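Local coordinates for sugar ABC transporter substrate-binding protein, BlMnBP1 (PDB 6I5R) that binds beta-mannan-derived manno-oligosaccharides such as mannobiose, probably delivering them to its ABC transporter for uptake, at residues 225-230 / 428-433; 239-244 / 424-429. One frame throughout, in Å; residues are numbered along the deposited sequence.

Contact 1. Residues 225-230 / 428-433; sequences TKEPFK and IMDEWN. With ZN (zinc ion), chain E.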
loop_
_atom_site.group_PDB
_atom_site.type_symbol
_atom_site.label_atom_id
_atom_site.label_comp_id
_atom_site.label_asym_id
_atom_site.label_seq_id
_atom_site.Cartn_x
_atom_site.Cartn_y
_atom_site.Cartn_z
ATOM N N THR A 225 -4.341 13.256 18.216
ATOM C CA THR A 225 -3.714 14.568 18.040
ATOM C C THR A 225 -4.628 15.464 17.215
ATOM O O THR A 225 -4.993 15.109 16.097
ATOM C CB THR A 225 -2.366 14.426 17.330
ATOM O OG1 THR A 225 -1.521 13.576 18.115
ATOM C CG2 THR A 225 -1.712 15.793 17.077
ATOM N N LYS A 226 -4.972 16.640 17.741
ATOM C CA LYS A 226 -5.988 17.440 17.064
ATOM C C LYS A 226 -5.507 18.044 15.747
ATOM O O LYS A 226 -6.297 18.169 14.802
ATOM C CB LYS A 226 -6.476 18.552 17.974
ATOM C CG LYS A 226 -7.586 18.099 18.864
ATOM C CD LYS A 226 -7.816 19.110 19.949
ATOM C CE LYS A 226 -9.051 18.736 20.794
ATOM N NZ LYS A 226 -9.319 19.701 21.895
ATOM N N GLU A 227 -4.246 18.459 15.657
ATOM C CA GLU A 227 -3.735 19.100 14.442
ATOM C C GLU A 227 -2.443 18.421 13.991
ATOM O O GLU A 227 -1.348 19.016 14.014
ATOM C CB GLU A 227 -3.533 20.598 14.658
ATOM C CG GLU A 227 -4.789 21.375 14.951
ATOM C CD GLU A 227 -4.570 22.885 14.811
ATOM O OE1 GLU A 227 -3.937 23.506 15.714
ATOM O OE2 GLU A 227 -4.992 23.443 13.775
ATOM N N PRO A 228 -2.550 17.185 13.491
ATOM C CA PRO A 228 -1.342 16.427 13.120
ATOM C C PRO A 228 -0.689 16.870 11.825
ATOM O O PRO A 228 0.430 16.431 11.542
ATOM C CB PRO A 228 -1.851 14.988 12.997
ATOM C CG PRO A 228 -3.328 15.148 12.597
ATOM C CD PRO A 228 -3.796 16.409 13.310
ATOM N N PHE A 229 -1.345 17.700 11.034
ATOM C CA PHE A 229 -0.810 18.119 9.754
ATOM C C PHE A 229 -0.059 19.436 9.832
ATOM O O PHE A 229 0.510 19.859 8.824
ATOM C CB PHE A 229 -1.953 18.181 8.754
ATOM C CG PHE A 229 -2.744 16.911 8.723
ATOM C CD1 PHE A 229 -2.150 15.722 8.310
ATOM C CD2 PHE A 229 -4.056 16.882 9.144
ATOM C CE1 PHE A 229 -2.894 14.525 8.283
ATOM C CE2 PHE A 229 -4.776 15.708 9.133
ATOM C CZ PHE A 229 -4.203 14.533 8.700
ATOM N N LYS A 230 0.015 20.026 11.023
ATOM C CA LYS A 230 0.788 21.231 11.220
ATOM C C LYS A 230 2.281 20.951 11.086
ATOM O O LYS A 230 2.765 19.851 11.358
ATOM C CB LYS A 230 0.498 21.844 12.602
ATOM C CG LYS A 230 1.055 21.092 13.790
ATOM C CD LYS A 230 0.712 21.817 15.120
ATOM C CE LYS A 230 1.350 23.242 15.200
ATOM N NZ LYS A 230 2.818 23.212 15.404
ATOM N N ILE A 428 -3.672 24.588 3.075
ATOM C CA ILE A 428 -4.277 23.281 2.865
ATOM C C ILE A 428 -4.195 22.461 4.140
ATOM O O ILE A 428 -5.181 21.848 4.562
ATOM C CB ILE A 428 -3.609 22.551 1.685
ATOM C CG1 ILE A 428 -3.761 23.324 0.392
ATOM C CG2 ILE A 428 -4.236 21.177 1.527
ATOM C CD1 ILE A 428 -2.799 22.869 -0.724
ATOM N N MET A 429 -3.027 22.452 4.792
ATOM C CA MET A 429 -2.891 21.659 6.000
ATOM C C MET A 429 -3.777 22.203 7.114
ATOM O O MET A 429 -4.316 21.434 7.906
ATOM C CB MET A 429 -1.438 21.618 6.426
ATOM C CG MET A 429 -0.549 20.920 5.409
ATOM S SD MET A 429 -0.823 19.143 5.224
ATOM C CE MET A 429 -1.833 19.079 3.758
ATOM N N ASP A 430 -3.962 23.525 7.164
ATOM C CA ASP A 430 -4.862 24.114 8.145
ATOM C C ASP A 430 -6.296 23.659 7.922
ATOM O O ASP A 430 -7.000 23.356 8.888
ATOM C CB ASP A 430 -4.779 25.646 8.106
ATOM C CG ASP A 430 -5.614 26.302 9.184
ATOM O OD1 ASP A 430 -5.498 25.907 10.371
ATOM O OD2 ASP A 430 -6.365 27.225 8.837
ATOM N N GLU A 431 -6.749 23.602 6.664
ATOM C CA GLU A 431 -8.091 23.073 6.395
ATOM C C GLU A 431 -8.235 21.650 6.924
ATOM O O GLU A 431 -9.211 21.323 7.609
ATOM C CB GLU A 431 -8.415 23.111 4.899
ATOM C CG GLU A 431 -9.899 22.819 4.607
ATOM C CD GLU A 431 -10.193 22.418 3.165
ATOM O OE1 GLU A 431 -9.290 22.289 2.298
ATOM O OE2 GLU A 431 -11.386 22.223 2.868
ATOM N N TRP A 432 -7.278 20.780 6.606
ATOM C CA TRP A 432 -7.355 19.415 7.115
ATOM C C TRP A 432 -7.332 19.381 8.644
ATOM O O TRP A 432 -8.050 18.598 9.260
ATOM C CB TRP A 432 -6.208 18.564 6.566
ATOM C CG TRP A 432 -6.105 18.399 5.080
ATOM C CD1 TRP A 432 -6.771 19.087 4.106
ATOM C CD2 TRP A 432 -5.253 17.463 4.395
ATOM N NE1 TRP A 432 -6.380 18.634 2.869
ATOM C CE2 TRP A 432 -5.445 17.650 3.016
ATOM C CE3 TRP A 432 -4.331 16.499 4.826
ATOM C CZ2 TRP A 432 -4.758 16.907 2.065
ATOM C CZ3 TRP A 432 -3.655 15.763 3.889
ATOM C CH2 TRP A 432 -3.867 15.965 2.523
ATOM N N ASN A 433 -6.463 20.176 9.274
ATOM C CA ASN A 433 -6.361 20.134 10.729
ATOM C C ASN A 433 -7.696 20.451 11.395
ATOM O O ASN A 433 -8.034 19.867 12.426
ATOM C CB ASN A 433 -5.287 21.112 11.216
ATOM C CG ASN A 433 -3.901 20.532 11.113
ATOM O OD1 ASN A 433 -3.718 19.324 11.248
ATOM N ND2 ASN A 433 -2.909 21.388 10.888
HETATM ZN ZN ZN E . -11.397 21.067 1.261
HETATM O O HOH W 1 -3.303 24.283 11.162
HETATM O O HOH W 2 -13.400 20.474 1.163
#

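Contact 2. Residues 239-244 / 424-429; sequences HPYAVY and TIDQIM. With ZN (zinc ion), chain D.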
loop_
_atom_site.group_PDB
_atom_site.type_symbol
_atom_site.label_atom_id
_atom_site.label_comp_id
_atom_site.label_asym_id
_atom_site.label_seq_id
_atom_site.Cartn_x
_atom_site.Cartn_y
_atom_site.Cartn_z
ATOM N N HIS A 239 7.542 14.789 10.023
ATOM C CA HIS A 239 6.121 14.661 10.316
ATOM C C HIS A 239 5.285 14.796 9.031
ATOM O O HIS A 239 5.826 15.062 7.959
ATOM C CB HIS A 239 5.726 15.702 11.342
ATOM C CG HIS A 239 6.050 15.290 12.735
ATOM N ND1 HIS A 239 7.346 15.194 13.193
ATOM C CD2 HIS A 239 5.259 14.860 13.747
ATOM C CE1 HIS A 239 7.337 14.747 14.440
ATOM N NE2 HIS A 239 6.083 14.562 14.804
ATOM N N PRO A 240 3.953 14.570 9.132
ATOM C CA PRO A 240 3.162 14.549 7.891
ATOM C C PRO A 240 3.286 15.810 7.039
ATOM O O PRO A 240 3.304 15.711 5.814
ATOM C CB PRO A 240 1.734 14.317 8.399
ATOM C CG PRO A 240 1.953 13.471 9.634
ATOM C CD PRO A 240 3.208 14.032 10.281
ATOM N N TYR A 241 3.347 16.991 7.659
ATOM C CA TYR A 241 3.494 18.232 6.897
ATOM C C TYR A 241 4.622 18.135 5.876
ATOM O O TYR A 241 4.485 18.593 4.733
ATOM C CB TYR A 241 3.724 19.396 7.879
ATOM C CG TYR A 241 3.979 20.744 7.251
ATOM C CD1 TYR A 241 5.263 21.098 6.849
ATOM C CD2 TYR A 241 2.953 21.674 7.068
ATOM C CE1 TYR A 241 5.510 22.325 6.269
ATOM C CE2 TYR A 241 3.196 22.905 6.472
ATOM C CZ TYR A 241 4.490 23.227 6.094
ATOM O OH TYR A 241 4.798 24.441 5.522
ATOM N N ALA A 242 5.757 17.569 6.274
ATOM C CA ALA A 242 6.888 17.564 5.362
ATOM C C ALA A 242 6.622 16.681 4.160
ATOM O O ALA A 242 7.228 16.879 3.101
ATOM C CB ALA A 242 8.154 17.105 6.078
ATOM N N VAL A 243 5.771 15.666 4.319
ATOM C CA VAL A 243 5.468 14.772 3.211
ATOM C C VAL A 243 4.612 15.484 2.185
ATOM O O VAL A 243 4.926 15.512 0.993
ATOM C CB VAL A 243 4.765 13.510 3.732
ATOM C CG1 VAL A 243 4.296 12.619 2.582
ATOM C CG2 VAL A 243 5.670 12.753 4.669
ATOM N N TYR A 244 3.506 16.061 2.636
ATOM C CA TYR A 244 2.598 16.723 1.715
ATOM C C TYR A 244 3.228 17.949 1.092
ATOM O O TYR A 244 2.933 18.256 -0.060
ATOM C CB TYR A 244 1.310 17.110 2.433
ATOM C CG TYR A 244 0.555 15.904 2.978
ATOM C CD1 TYR A 244 0.110 14.904 2.127
ATOM C CD2 TYR A 244 0.327 15.760 4.325
ATOM C CE1 TYR A 244 -0.560 13.804 2.622
ATOM C CE2 TYR A 244 -0.326 14.660 4.824
ATOM C CZ TYR A 244 -0.785 13.700 3.965
ATOM O OH TYR A 244 -1.468 12.612 4.493
ATOM N N THR A 424 -1.492 28.045 -0.271
ATOM C CA THR A 424 -0.206 27.533 0.191
ATOM C C THR A 424 -0.385 26.168 0.860
ATOM O O THR A 424 -1.491 25.781 1.246
ATOM C CB THR A 424 0.446 28.471 1.204
ATOM O OG1 THR A 424 -0.347 28.497 2.398
ATOM C CG2 THR A 424 0.616 29.876 0.617
ATOM N N ILE A 425 0.724 25.442 1.032
ATOM C CA ILE A 425 0.590 24.163 1.724
ATOM C C ILE A 425 0.099 24.396 3.146
ATOM O O ILE A 425 -0.662 23.585 3.690
ATOM C CB ILE A 425 1.908 23.368 1.692
ATOM C CG1 ILE A 425 1.684 21.951 2.235
ATOM C CG2 ILE A 425 2.992 24.042 2.542
ATOM C CD1 ILE A 425 0.671 21.118 1.458
ATOM N N ASP A 426 0.490 25.517 3.757
ATOM C CA ASP A 426 0.046 25.801 5.114
ATOM C C ASP A 426 -1.468 25.866 5.172
ATOM O O ASP A 426 -2.102 25.350 6.102
ATOM C CB ASP A 426 0.606 27.136 5.602
ATOM C CG ASP A 426 2.058 27.064 5.992
ATOM O OD1 ASP A 426 2.599 25.964 6.118
ATOM O OD2 ASP A 426 2.647 28.163 6.198
ATOM N N GLN A 427 -2.058 26.563 4.202
ATOM C CA GLN A 427 -3.492 26.753 4.170
ATOM C C GLN A 427 -4.211 25.437 3.945
ATOM O O GLN A 427 -5.256 25.187 4.551
ATOM C CB GLN A 427 -3.838 27.750 3.081
ATOM C CG GLN A 427 -3.399 29.156 3.388
ATOM C CD GLN A 427 -3.733 30.097 2.240
ATOM O OE1 GLN A 427 -3.211 29.971 1.143
ATOM N NE2 GLN A 427 -4.686 30.982 2.473
ATOM N N ILE A 428 -3.672 24.588 3.075
ATOM C CA ILE A 428 -4.277 23.281 2.865
ATOM C C ILE A 428 -4.195 22.461 4.140
ATOM O O ILE A 428 -5.181 21.848 4.562
ATOM C CB ILE A 428 -3.609 22.551 1.685
ATOM C CG1 ILE A 428 -3.761 23.324 0.392
ATOM C CG2 ILE A 428 -4.236 21.177 1.527
ATOM C CD1 ILE A 428 -2.799 22.869 -0.724
ATOM N N MET A 429 -3.027 22.452 4.792
ATOM C CA MET A 429 -2.891 21.659 6.000
ATOM C C MET A 429 -3.777 22.203 7.114
ATOM O O MET A 429 -4.316 21.434 7.906
ATOM C CB MET A 429 -1.438 21.618 6.426
ATOM C CG MET A 429 -0.549 20.920 5.409
ATOM S SD MET A 429 -0.823 19.143 5.224
ATOM C CE MET A 429 -1.833 19.079 3.758
HETATM ZN ZN ZN D . 6.115 14.345 16.777
HETATM O O HOH W 3 7.882 13.440 16.387
HETATM O O HOH W 4 7.450 14.541 17.880
HETATM O O HOH W 5 4.512 13.635 16.898
HETATM O O HOH W 6 6.242 14.095 19.021
HETATM O O HOH W 7 6.018 16.554 17.111
#

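Contact 1. Residues 225-230 / 428-433
Asn433 carries its CG anti to its own carbonyl carbon (chi1 -82°) and Phe229 does likewise, and these two rotations bring the amide of the first against the backbone and ring of the second. Phe229 sits in a type I beta turn, Glu227 to Lys230, docked on helix 425-443, the last helix of this periplasmic-binding-protein fold. Asn433 OD1 accepts from Phe229 N at 2.9 Å, in the carbonyl plane and on a lone pair, with an N-H...O angle of 153°. The turn's own Lys230 N to Glu227 O bond is weak, and the Asn433 side chain adds a second polar tie to the turn. The Asn433 amide lies near the Phe229 ring with the two planes only 21° apart.

One face of that ring receives Trp432 in an edge-to-face stack, CE3 standing over its centre; the centroids of the Phe229 ring and the six-membered ring of Trp432 are 5.5 Å apart. Pro228 CG rests on the opposite face, toward the rim, and Trp436 makes a further edge-to-face pair with Phe229. Beside the ring, Phe229 CB packs on Met429 SD at 3.8 Å. Phe229 O is buried here without a polar partner.

At the solvent side, Glu227 OE2 and Asp430 OD1 are 4.2 Å apart, and the water between them probably eases the repulsion of like charges. It donates to Glu227 OE2 at 3.2 Å and to Asp430 OD1 at 2.8 Å, while Asn433 ND2 donates to its oxygen at 2.9 Å.

Contact 2. Residues 239-244 / 424-429
Tyr241 OH donates to Asp426 OD1 at 2.7 Å, reaching the carboxylate on its syn side but 25° out of its plane. OD1 lies at the edge of the phenol ring, near the ring plane. Ile425 CG2 approaches the same hydroxyl end, 3.9 Å from Tyr241 CZ, while Met429 CG comes obliquely to Tyr241 CD2, also 3.9 Å away. With its CG swung opposite the backbone N (chi1 176°), Tyr241 extends across to helix 425-443. A phenylalanine here would probably leave Asp426 OD1 without its hydroxyl donor and the carboxylate freer to turn.

One helical turn on, Tyr244 makes a Met-aromatic contact: Met429 SD lies 3.7 Å from Tyr244 CD2, approaching the ring obliquely. The bends at chi2 and chi3 of Met429 also bring its CE against Tyr244 CB. Ile425 CD1 packs alongside, 4.2 Å from Tyr244 CB.

In the next shell, Asp204 accepts the hydroxyl of Tyr244, and Trp432 packs edge-to-face with its ring. Behind Ile425 and Asp426, the start of their helix is fixed by a capping box: Gln427 N donates to Thr424 OG1 at 3.1 Å, and Thr424 N returns a bond to Gln427 OE1 at 2.9 Å. The axes of the two short segments approach to 10.8 Å at 127°, a side-chain-mediated helix-helix packing between helix 239-252 and the capped start of the C-terminal helix of this solute-binding fold.

Following the chain from the N terminus, the loop after helix 217-224 comes first, then helix 239-252, and both are met much later by helix 425-443. Contact 1 closes a loop with 197 residues between its segments; contact 2 closes one with 179, nested inside the first. Both return to the same helix, contact 2 using its first turn and contact 1 the next, with Ile428 and Met429 common to their segments. Their centres are 8 Å apart and they touch directly, Phe229 O lying 3.4 Å from Tyr241 CB and Trp432 CZ3 3.5 Å from Tyr244 CZ. Together they tie a loop and a helix from mid-sequence to the C-terminal helix.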